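Local coordinates for protein DNA-(apurinic or apyrimidinic site) lyase (PDB 6WCD) that cleaves DNA at abasic sites as a weak endonuclease and resects strands 3' to 5' as a metal-dependent exonuclease in base excision repair, at residues A[21-26]-A[50-55]; A[159-164]-A[184-189]; A[163-168]-A[212-217]. One frame throughout, in Å; residues are numbered along the deposited sequence.

Contact 1: A[21-26]-A[50-55]; sequences TLDSLD and EGYNSY. With EDO (1,2-ethanediol), chain E.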
loop_
_atom_site.group_PDB
_atom_site.type_symbol
_atom_site.label_atom_id
_atom_site.label_comp_id
_atom_site.label_asym_id
_atom_site.label_seq_id
_atom_site.Cartn_x
_atom_site.Cartn_y
_atom_site.Cartn_z
ATOM N N THR A 21 9.558 -13.469 8.664
ATOM C CA THR A 21 8.490 -12.490 8.843
ATOM C C THR A 21 7.385 -12.670 7.822
ATOM O O THR A 21 6.203 -12.746 8.198
ATOM C CB THR A 21 9.107 -11.096 8.753
ATOM O OG1 THR A 21 10.039 -10.953 9.838
ATOM C CG2 THR A 21 8.048 -9.990 8.781
ATOM N N LEU A 22 7.724 -12.756 6.534
ATOM C CA LEU A 22 6.674 -12.857 5.526
ATOM C C LEU A 22 5.880 -14.145 5.686
ATOM O O LEU A 22 4.645 -14.128 5.640
ATOM C CB LEU A 22 7.249 -12.780 4.099
ATOM C CG LEU A 22 7.937 -11.487 3.714
ATOM C CD1 LEU A 22 8.485 -11.629 2.288
ATOM C CD2 LEU A 22 6.987 -10.325 3.807
ATOM N N ASP A 23 6.563 -15.282 5.878
ATOM C CA ASP A 23 5.827 -16.538 6.055
ATOM C C ASP A 23 4.853 -16.445 7.221
ATOM O O ASP A 23 3.749 -16.997 7.163
ATOM C CB ASP A 23 6.821 -17.663 6.268
ATOM C CG ASP A 23 7.599 -18.053 4.986
ATOM O OD1 ASP A 23 7.325 -17.535 3.888
ATOM O OD2 ASP A 23 8.502 -18.922 5.076
ATOM N N SER A 24 5.254 -15.770 8.315
ATOM C CA SER A 24 4.438 -15.689 9.516
ATOM C C SER A 24 3.156 -14.902 9.284
ATOM O O SER A 24 2.172 -15.099 10.003
ATOM C CB SER A 24 5.226 -15.057 10.660
ATOM O OG SER A 24 5.317 -13.640 10.542
ATOM N N LEU A 25 3.166 -13.995 8.324
ATOM C CA LEU A 25 2.002 -13.176 8.023
ATOM C C LEU A 25 0.955 -13.954 7.247
ATOM O O LEU A 25 -0.217 -13.526 7.178
ATOM C CB LEU A 25 2.423 -11.937 7.255
ATOM C CG LEU A 25 3.281 -10.968 8.019
ATOM C CD1 LEU A 25 3.876 -9.941 7.103
ATOM C CD2 LEU A 25 2.451 -10.255 9.097
ATOM N N ASP A 26 1.334 -15.086 6.646
ATOM C CA ASP A 26 0.429 -16.074 6.031
ATOM C C ASP A 26 -0.541 -15.415 5.040
ATOM O O ASP A 26 -1.765 -15.434 5.230
ATOM C CB ASP A 26 -0.360 -16.841 7.097
ATOM C CG ASP A 26 -1.086 -18.051 6.539
ATOM O OD1 ASP A 26 -0.711 -18.529 5.442
ATOM O OD2 ASP A 26 -2.044 -18.503 7.185
ATOM N N GLU A 50 13.073 -16.226 -0.747
ATOM C CA GLU A 50 12.663 -17.552 -1.229
ATOM C C GLU A 50 11.157 -17.727 -1.068
ATOM O O GLU A 50 10.610 -17.488 0.010
ATOM C CB GLU A 50 13.386 -18.644 -0.454
ATOM C CG GLU A 50 13.075 -20.032 -0.975
ATOM C CD GLU A 50 13.639 -21.122 -0.075
ATOM O OE1 GLU A 50 14.596 -20.837 0.674
ATOM O OE2 GLU A 50 13.110 -22.255 -0.108
ATOM N N GLY A 51 10.496 -18.191 -2.138
ATOM C CA GLY A 51 9.068 -18.368 -2.116
ATOM C C GLY A 51 8.235 -17.177 -2.561
ATOM O O GLY A 51 6.997 -17.274 -2.596
ATOM N N TYR A 52 8.853 -16.054 -2.884
ATOM C CA TYR A 52 8.125 -14.880 -3.294
ATOM C C TYR A 52 8.779 -14.261 -4.511
ATOM O O TYR A 52 9.993 -14.408 -4.730
ATOM C CB TYR A 52 8.099 -13.788 -2.223
ATOM C CG TYR A 52 7.463 -14.244 -0.921
ATOM C CD1 TYR A 52 8.227 -14.928 0.010
ATOM C CD2 TYR A 52 6.113 -14.058 -0.662
ATOM C CE1 TYR A 52 7.666 -15.394 1.216
ATOM C CE2 TYR A 52 5.532 -14.543 0.555
ATOM C CZ TYR A 52 6.332 -15.199 1.450
ATOM O OH TYR A 52 5.714 -15.688 2.609
ATOM N N ASN A 53 7.969 -13.568 -5.312
ATOM C CA ASN A 53 8.465 -12.666 -6.339
ATOM C C ASN A 53 8.042 -11.272 -5.925
ATOM O O ASN A 53 6.889 -11.063 -5.513
ATOM C CB ASN A 53 8.003 -13.030 -7.757
ATOM C CG ASN A 53 6.510 -13.242 -7.934
ATOM O OD1 ASN A 53 5.801 -12.370 -8.488
ATOM N ND2 ASN A 53 6.013 -14.385 -7.510
ATOM N N SER A 54 8.974 -10.325 -5.960
ATOM C CA SER A 54 8.715 -9.027 -5.356
ATOM C C SER A 54 8.958 -7.872 -6.297
ATOM O O SER A 54 9.726 -7.964 -7.245
ATOM C CB SER A 54 9.551 -8.833 -4.103
ATOM O OG SER A 54 10.962 -8.739 -4.421
ATOM N N TYR A 55 8.308 -6.760 -5.953
ATOM C CA TYR A 55 8.198 -5.540 -6.767
ATOM C C TYR A 55 8.372 -4.355 -5.841
ATOM O O TYR A 55 7.536 -4.111 -4.982
ATOM C CB TYR A 55 6.844 -5.497 -7.503
ATOM C CG TYR A 55 6.623 -6.795 -8.253
ATOM C CD1 TYR A 55 7.097 -6.949 -9.561
ATOM C CD2 TYR A 55 6.091 -7.919 -7.600
ATOM C CE1 TYR A 55 7.048 -8.172 -10.219
ATOM C CE2 TYR A 55 6.047 -9.140 -8.232
ATOM C CZ TYR A 55 6.524 -9.258 -9.547
ATOM O OH TYR A 55 6.523 -10.461 -10.207
HETATM C C1 EDO E . 9.087 -21.840 0.826
HETATM O O1 EDO E . 10.245 -22.166 1.607
HETATM C C2 EDO E . 9.480 -21.759 -0.645
HETATM O O2 EDO E . 8.305 -21.874 -1.463
HETATM O O HOH W 1 3.045 -15.547 3.855
HETATM O O HOH W 2 8.745 -18.635 1.758
#
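Tyr52 meets Leu22 and Asp23 in a mixed apolar and polar contact between the end of helix 18-25 and the turn that leads into strand 53-57, an outermost strand of the six-stranded sheet. The phenol ring reaches across to the helix, and the two side chains run antiparallel alongside each other, Leu22 extending along the ring toward the backbone of Tyr52. Methyl CD1 of Leu22 sits over the middle of one ring face, 4.0 Å from the Tyr52 centroid and only 12° off the ring normal, a clear CH-pi contact. Nearer the hydroxyl, Leu22 CB packs against Tyr52 CZ at 3.7 Å. With its CG anti to the carbonyl carbon (chi1 -59°), Tyr52 directs the ring at the helix, where its OH donates to Asp23 OD1 at 2.8 Å. The carboxylate lies at the ring edge, its plane turned 32° from that of the ring, and accepts the hydrogen bond through the anti lone pair of OD1. The other oxygen, OD2, is engaged by Lys19 in a salt bridge, so that the two oxygens of Asp23 serve different partners.

Two waters extend the polar part of the contact. One donates to both Leu22 O and Tyr52 OH, at 2.9 Å from the phenol oxygen, which therefore gives one hydrogen bond and receives another. The second bridges Asp23 OD1 and Glu50 O, tying the carboxylate to the backbone of the turn. Beneath the contact, Phe71 of strand 68-72 touches both Leu22 and Tyr52, and Ile30 of strand 29-33 also supports Leu22. This is helix-on-sheet packing at the margin of one sheet of the DNase I-like alpha/beta-sandwich, away from the annotated catalytic sites.

Contact 2: A[159-164]-A[184-189]; sequences RFYHLL and VNTSHR. With BU1 (1,4-butanediol), chain G.
Tyr161 OH touches both Val184 O and Thr186 OG1, joining helix 152-173 to the loop that follows strand 177-181. The phenol donates to Val184 O in a short hydrogen bond of 2.5 Å. It approaches this oxygen nearly end-on, with a C=O...donor angle of 159° and a tilt of 21° from the carbonyl plane, while the carbonyl oxygen itself lies in the plane of the ring at its edge. A second hydrogen bond, 2.7 Å long, joins Thr186 OG1 and Tyr161 OH, with OG1 also near the ring plane. Apolar contact is slight by comparison: Val184 CG1 lies 4.1 Å from Tyr161 CE1.

The side-chain torsions bring these groups together. Tyr161 CG is anti to the carbonyl carbon (chi1 -75°), which carries the hydroxyl off the helix to the loop, and Thr186 holds OG1 beside its own backbone N. One step further out, the Tyr161 ring stacks with Trp210 of helix 206-214. The loop is also held by strand 269-278, where Val184 shares backbone hydrogen bonding with Ile272 and Thr186 O accepts from Tyr274 OH. Lys157, a turn earlier on the helix, bonds to Asn185 O, and Pro144 O receives the Asn185 amide. A bound 1,4-butanediol lies beside Thr186 and is hydrogen-bonded to Asn205 ND2.

Asn185, between the two residues gripped by the phenol, is assigned by similarity as a transition-state stabilizer and is predicted to bind magnesium. The geometry is consistent with a second-shell role for Tyr161: a buried hydroxyl, bonded on both sides of Asn185, would help fix the backbone from which that side chain reaches the active site.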
loop_
_atom_site.group_PDB
_atom_site.type_symbol
_atom_site.label_atom_id
_atom_site.label_comp_id
_atom_site.label_asym_id
_atom_site.label_seq_id
_atom_site.Cartn_x
_atom_site.Cartn_y
_atom_site.Cartn_z
ATOM N N ARG A 159 -1.329 16.963 -2.868
ATOM C CA ARG A 159 -1.187 16.642 -4.296
ATOM C C ARG A 159 -0.977 15.170 -4.537
ATOM O O ARG A 159 -1.497 14.617 -5.507
ATOM C CB ARG A 159 -0.078 17.491 -4.883
ATOM C CG ARG A 159 -0.398 19.001 -4.870
ATOM C CD ARG A 159 -1.496 19.342 -5.808
ATOM N NE ARG A 159 -0.965 19.402 -7.162
ATOM C CZ ARG A 159 -1.639 19.878 -8.186
ATOM N NH1 ARG A 159 -2.912 20.208 -8.030
ATOM N NH2 ARG A 159 -1.027 20.029 -9.358
ATOM N N PHE A 160 -0.279 14.475 -3.628
ATOM C CA PHE A 160 -0.136 13.027 -3.729
ATOM C C PHE A 160 -1.478 12.329 -3.618
ATOM O O PHE A 160 -1.776 11.440 -4.392
ATOM C CB PHE A 160 0.833 12.540 -2.660
ATOM C CG PHE A 160 1.216 11.108 -2.782
ATOM C CD1 PHE A 160 0.491 10.110 -2.154
ATOM C CD2 PHE A 160 2.321 10.739 -3.521
ATOM C CE1 PHE A 160 0.872 8.756 -2.285
ATOM C CE2 PHE A 160 2.696 9.394 -3.656
ATOM C CZ PHE A 160 1.970 8.426 -3.032
ATOM N N TYR A 161 -2.307 12.759 -2.655
ATOM C CA TYR A 161 -3.650 12.230 -2.546
ATOM C C TYR A 161 -4.452 12.449 -3.827
ATOM O O TYR A 161 -5.155 11.531 -4.268
ATOM C CB TYR A 161 -4.369 12.913 -1.408
ATOM C CG TYR A 161 -3.999 12.507 0.000
ATOM C CD1 TYR A 161 -3.469 11.284 0.301
ATOM C CD2 TYR A 161 -4.310 13.352 1.050
ATOM C CE1 TYR A 161 -3.212 10.927 1.640
ATOM C CE2 TYR A 161 -4.067 12.987 2.389
ATOM C CZ TYR A 161 -3.529 11.760 2.655
ATOM O OH TYR A 161 -3.324 11.409 4.021
ATOM N N HIS A 162 -4.327 13.633 -4.432
ATOM C CA HIS A 162 -5.099 13.890 -5.646
ATOM C C HIS A 162 -4.596 13.015 -6.784
ATOM O O HIS A 162 -5.402 12.448 -7.540
ATOM C CB HIS A 162 -4.982 15.373 -5.995
ATOM C CG HIS A 162 -5.808 15.798 -7.163
ATOM N ND1 HIS A 162 -7.159 15.552 -7.253
ATOM C CD2 HIS A 162 -5.480 16.513 -8.267
ATOM C CE1 HIS A 162 -7.623 16.064 -8.383
ATOM N NE2 HIS A 162 -6.624 16.650 -9.016
ATOM N N LEU A 163 -3.295 12.828 -6.883
ATOM C CA LEU A 163 -2.771 11.911 -7.904
ATOM C C LEU A 163 -3.211 10.465 -7.667
ATOM O O LEU A 163 -3.543 9.734 -8.622
ATOM C CB LEU A 163 -1.238 12.008 -7.944
ATOM C CG LEU A 163 -0.498 11.148 -8.992
ATOM C CD1 LEU A 163 -0.942 11.616 -10.350
ATOM C CD2 LEU A 163 1.017 11.327 -8.790
ATOM N N LEU A 164 -3.167 10.004 -6.434
ATOM C CA LEU A 164 -3.620 8.661 -6.092
ATOM C C LEU A 164 -5.067 8.458 -6.484
ATOM O O LEU A 164 -5.401 7.444 -7.108
ATOM C CB LEU A 164 -3.425 8.452 -4.596
ATOM C CG LEU A 164 -4.035 7.176 -4.010
ATOM C CD1 LEU A 164 -3.433 5.930 -4.650
ATOM C CD2 LEU A 164 -3.770 7.190 -2.500
ATOM N N VAL A 184 -1.946 5.548 4.743
ATOM C CA VAL A 184 -2.542 6.782 4.210
ATOM C C VAL A 184 -2.192 7.994 5.042
ATOM O O VAL A 184 -2.294 9.146 4.565
ATOM C CB VAL A 184 -4.058 6.513 4.087
ATOM C CG1 VAL A 184 -4.824 7.748 3.720
ATOM C CG2 VAL A 184 -4.316 5.429 3.065
ATOM N N ASN A 185 -1.751 7.822 6.295
ATOM C CA ASN A 185 -1.287 8.895 7.143
ATOM C C ASN A 185 -2.363 9.950 7.423
ATOM O O ASN A 185 -2.069 11.107 7.648
ATOM C CB ASN A 185 -0.028 9.556 6.544
ATOM C CG ASN A 185 0.821 10.189 7.575
ATOM O OD1 ASN A 185 0.823 9.768 8.732
ATOM N ND2 ASN A 185 1.538 11.245 7.190
ATOM N N THR A 186 -3.634 9.522 7.442
ATOM C CA THR A 186 -4.767 10.307 7.936
ATOM C C THR A 186 -5.734 9.315 8.573
ATOM O O THR A 186 -5.991 8.251 7.986
ATOM C CB THR A 186 -5.503 11.017 6.814
ATOM O OG1 THR A 186 -4.670 12.035 6.232
ATOM C CG2 THR A 186 -6.735 11.729 7.341
ATOM N N SER A 187 -6.263 9.637 9.769
ATOM C CA SER A 187 -7.316 8.831 10.341
ATOM C C SER A 187 -8.646 9.420 9.904
ATOM O O SER A 187 -8.787 10.615 9.744
ATOM C CB SER A 187 -7.215 8.782 11.860
ATOM O OG SER A 187 -7.355 10.096 12.359
ATOM N N HIS A 188 -9.649 8.574 9.737
ATOM C CA HIS A 188 -10.847 9.044 9.056
ATOM C C HIS A 188 -11.878 9.680 9.981
ATOM O O HIS A 188 -12.289 10.843 9.773
ATOM C CB HIS A 188 -11.456 7.868 8.295
ATOM C CG HIS A 188 -12.608 8.241 7.435
ATOM N ND1 HIS A 188 -13.553 7.314 7.022
ATOM C CD2 HIS A 188 -13.010 9.440 6.939
ATOM C CE1 HIS A 188 -14.481 7.929 6.299
ATOM N NE2 HIS A 188 -14.173 9.218 6.231
ATOM N N ARG A 189 -12.302 8.955 11.012
ATOM C CA ARG A 189 -13.374 9.367 11.901
ATOM C C ARG A 189 -12.925 9.336 13.353
ATOM O O ARG A 189 -11.860 8.792 13.663
ATOM C CB ARG A 189 -14.596 8.448 11.706
ATOM C CG ARG A 189 -15.214 8.659 10.306
ATOM C CD ARG A 189 -16.696 8.595 10.315
ATOM N NE ARG A 189 -17.247 8.769 8.970
ATOM C CZ ARG A 189 -17.654 7.775 8.178
ATOM N NH1 ARG A 189 -17.578 6.510 8.579
ATOM N NH2 ARG A 189 -18.143 8.049 6.975
HETATM C C1 BU1 G . -3.464 14.252 8.387
HETATM C C2 BU1 G . -4.227 14.874 7.208
HETATM C C3 BU1 G . -3.318 15.691 6.279
HETATM C C4 BU1 G . -3.799 17.141 6.148
HETATM O O5 BU1 G . -4.330 14.108 9.491
HETATM O O6 BU1 G . -2.673 17.983 6.108
#

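Contact 3: A[163-168]-A[212-217]; sequences LLQTRA and NQFLGD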
loop_
_atom_site.group_PDB
_atom_site.type_symbol
_atom_site.label_atom_id
_atom_site.label_comp_id
_atom_site.label_asym_id
_atom_site.label_seq_id
_atom_site.Cartn_x
_atom_site.Cartn_y
_atom_site.Cartn_z
ATOM N N LEU A 163 -3.295 12.828 -6.883
ATOM C CA LEU A 163 -2.771 11.911 -7.904
ATOM C C LEU A 163 -3.211 10.465 -7.667
ATOM O O LEU A 163 -3.543 9.734 -8.622
ATOM C CB LEU A 163 -1.238 12.008 -7.944
ATOM C CG LEU A 163 -0.498 11.148 -8.992
ATOM C CD1 LEU A 163 -0.942 11.616 -10.350
ATOM C CD2 LEU A 163 1.017 11.327 -8.790
ATOM N N LEU A 164 -3.167 10.004 -6.434
ATOM C CA LEU A 164 -3.620 8.661 -6.092
ATOM C C LEU A 164 -5.067 8.458 -6.484
ATOM O O LEU A 164 -5.401 7.444 -7.108
ATOM C CB LEU A 164 -3.425 8.452 -4.596
ATOM C CG LEU A 164 -4.035 7.176 -4.010
ATOM C CD1 LEU A 164 -3.433 5.930 -4.650
ATOM C CD2 LEU A 164 -3.770 7.190 -2.500
ATOM N N GLN A 165 -5.942 9.412 -6.157
ATOM C CA GLN A 165 -7.342 9.301 -6.565
ATOM C C GLN A 165 -7.474 9.237 -8.068
ATOM O O GLN A 165 -8.240 8.404 -8.616
ATOM C CB GLN A 165 -8.154 10.451 -5.973
ATOM C CG GLN A 165 -9.578 10.434 -6.387
ATOM C CD GLN A 165 -10.423 11.363 -5.592
ATOM O OE1 GLN A 165 -9.927 12.243 -4.897
ATOM N NE2 GLN A 165 -11.747 11.210 -5.730
ATOM N N THR A 166 -6.780 10.124 -8.763
ATOM C CA THR A 166 -6.861 10.157 -10.221
ATOM C C THR A 166 -6.489 8.804 -10.802
ATOM O O THR A 166 -7.170 8.273 -11.686
ATOM C CB THR A 166 -5.941 11.250 -10.756
ATOM O OG1 THR A 166 -6.403 12.535 -10.318
ATOM C CG2 THR A 166 -5.972 11.279 -12.290
ATOM N N ARG A 167 -5.381 8.239 -10.349
ATOM C CA ARG A 167 -4.919 6.990 -10.938
ATOM C C ARG A 167 -5.857 5.835 -10.594
ATOM O O ARG A 167 -6.179 5.011 -11.448
ATOM C CB ARG A 167 -3.498 6.686 -10.468
ATOM C CG ARG A 167 -2.933 5.401 -11.082
ATOM C CD ARG A 167 -2.750 5.561 -12.586
ATOM N NE ARG A 167 -2.210 4.378 -13.253
ATOM C CZ ARG A 167 -0.933 4.029 -13.221
ATOM N NH1 ARG A 167 -0.070 4.716 -12.520
ATOM N NH2 ARG A 167 -0.507 2.946 -13.892
ATOM N N ALA A 168 -6.245 5.723 -9.322
ATOM C CA ALA A 168 -7.059 4.591 -8.885
ATOM C C ALA A 168 -8.402 4.591 -9.579
ATOM O O ALA A 168 -8.887 3.527 -10.008
ATOM C CB ALA A 168 -7.228 4.644 -7.383
ATOM N N ASN A 212 -12.979 11.754 3.029
ATOM C CA ASN A 212 -14.420 11.740 3.090
ATOM C C ASN A 212 -15.036 11.635 1.705
ATOM O O ASN A 212 -16.076 10.990 1.542
ATOM C CB ASN A 212 -14.959 12.991 3.778
ATOM C CG ASN A 212 -14.726 13.027 5.291
ATOM O OD1 ASN A 212 -14.603 12.008 5.939
ATOM N ND2 ASN A 212 -14.726 14.247 5.862
ATOM N N GLN A 213 -14.479 12.336 0.707
ATOM C CA GLN A 213 -15.058 12.254 -0.629
ATOM C C GLN A 213 -14.524 11.085 -1.431
ATOM O O GLN A 213 -15.195 10.653 -2.385
ATOM C CB GLN A 213 -14.865 13.572 -1.402
ATOM C CG GLN A 213 -13.445 14.011 -1.567
ATOM C CD GLN A 213 -12.762 13.354 -2.751
ATOM O OE1 GLN A 213 -13.324 13.246 -3.851
ATOM N NE2 GLN A 213 -11.547 12.944 -2.539
ATOM N N PHE A 214 -13.373 10.528 -1.054
ATOM C CA PHE A 214 -12.819 9.395 -1.778
ATOM C C PHE A 214 -13.543 8.104 -1.398
ATOM O O PHE A 214 -13.748 7.207 -2.251
ATOM C CB PHE A 214 -11.311 9.283 -1.468
ATOM C CG PHE A 214 -10.612 8.242 -2.251
ATOM C CD1 PHE A 214 -10.557 8.307 -3.636
ATOM C CD2 PHE A 214 -9.988 7.215 -1.616
ATOM C CE1 PHE A 214 -9.930 7.354 -4.372
ATOM C CE2 PHE A 214 -9.331 6.240 -2.358
ATOM C CZ PHE A 214 -9.304 6.335 -3.725
ATOM N N LEU A 215 -13.980 8.017 -0.149
ATOM C CA LEU A 215 -14.629 6.816 0.374
ATOM C C LEU A 215 -16.135 6.952 0.297
ATOM O O LEU A 215 -16.689 8.027 0.517
ATOM C CB LEU A 215 -14.221 6.555 1.823
ATOM C CG LEU A 215 -12.740 6.324 2.060
ATOM C CD1 LEU A 215 -12.473 6.128 3.527
ATOM C CD2 LEU A 215 -12.259 5.124 1.302
ATOM N N GLY A 216 -16.788 5.842 0.003
ATOM C CA GLY A 216 -18.210 5.759 0.114
ATOM C C GLY A 216 -18.637 5.190 1.442
ATOM O O GLY A 216 -17.865 4.631 2.205
ATOM N N ASP A 217 -19.906 5.345 1.745
ATOM C CA ASP A 217 -20.454 4.777 2.958
ATOM C C ASP A 217 -21.316 3.575 2.608
ATOM O O ASP A 217 -22.305 3.721 1.869
ATOM C CB ASP A 217 -21.276 5.829 3.704
ATOM C CG ASP A 217 -21.383 5.529 5.179
ATOM O OD1 ASP A 217 -21.819 4.406 5.529
ATOM O OD2 ASP A 217 -21.008 6.408 5.986
#
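Gln165 and Phe214, with Gln213 beside them, form a helix-helix contact on the outside of the DNase I-like alpha/beta-sandwich, where helix 152-173 meets the C-terminal end of helix 206-214. Gln165 has the largest buried surface of the three. Its chain is extended, with CG anti to the backbone N, and its methylenes lie along the CD1-CE1 side of the Phe214 ring. Gln165 CG comes to 3.6 Å from Phe214 CD1, approaching the ring obliquely, and Gln165 CB packs close by at 3.9 Å from Phe214 CE1. The amide plane of Gln165 stands 73° from the ring, whose edge NE2 meets in plane.

The Phe214 ring is wedged between helix 152-173 and the strands 177-181 and 269-278. Trp210 and Phe239 stack with it, while Ile180 and Leu276 supply neighbouring strand side chains. Further along helix 152-173, Ala168 packs on Ile139 and Ile180 of the sheet.

Gln213 lies at the more exposed border. Its CG sits between the backbone N and the carbonyl carbon (chi1 58°), and a further bend at chi2 folds the amide back toward Gln165. Both amides are tied further: Gln213 NE2 also bonds to Trp210 O, and Gln165 NE2 to Glu169 OE2. Between themselves the two amides, their planes 39° apart, make a reciprocal pair: Gln213 NE2 donates to Gln165 OE1 at 2.9 Å, and Gln165 NE2 returns a bond of 3.2 Å to Gln213 OE1, arriving in the carbonyl plane on a lone pair.

Overall arrangement
From the N terminus, contact 1 comes first: it closes a loop of 23 residues containing strand 29-33 and helix 44-47, and fastens helix 18-25 to the edge of the six-stranded sheet. Contacts 2 and 3 follow in series with it, on the opposite side of the chain's centre, about 27 and 29 Å away between centres. Both open from the same part of helix 152-173, sharing Leu163 and Leu164, and their loops overlap: contact 2 closes at the active-site loop after strand 177-181, contact 3 later, at the end of helix 206-214. Their centres lie about 8 Å apart, and Arg189 and Asp217 link them through a long, weak ion pair.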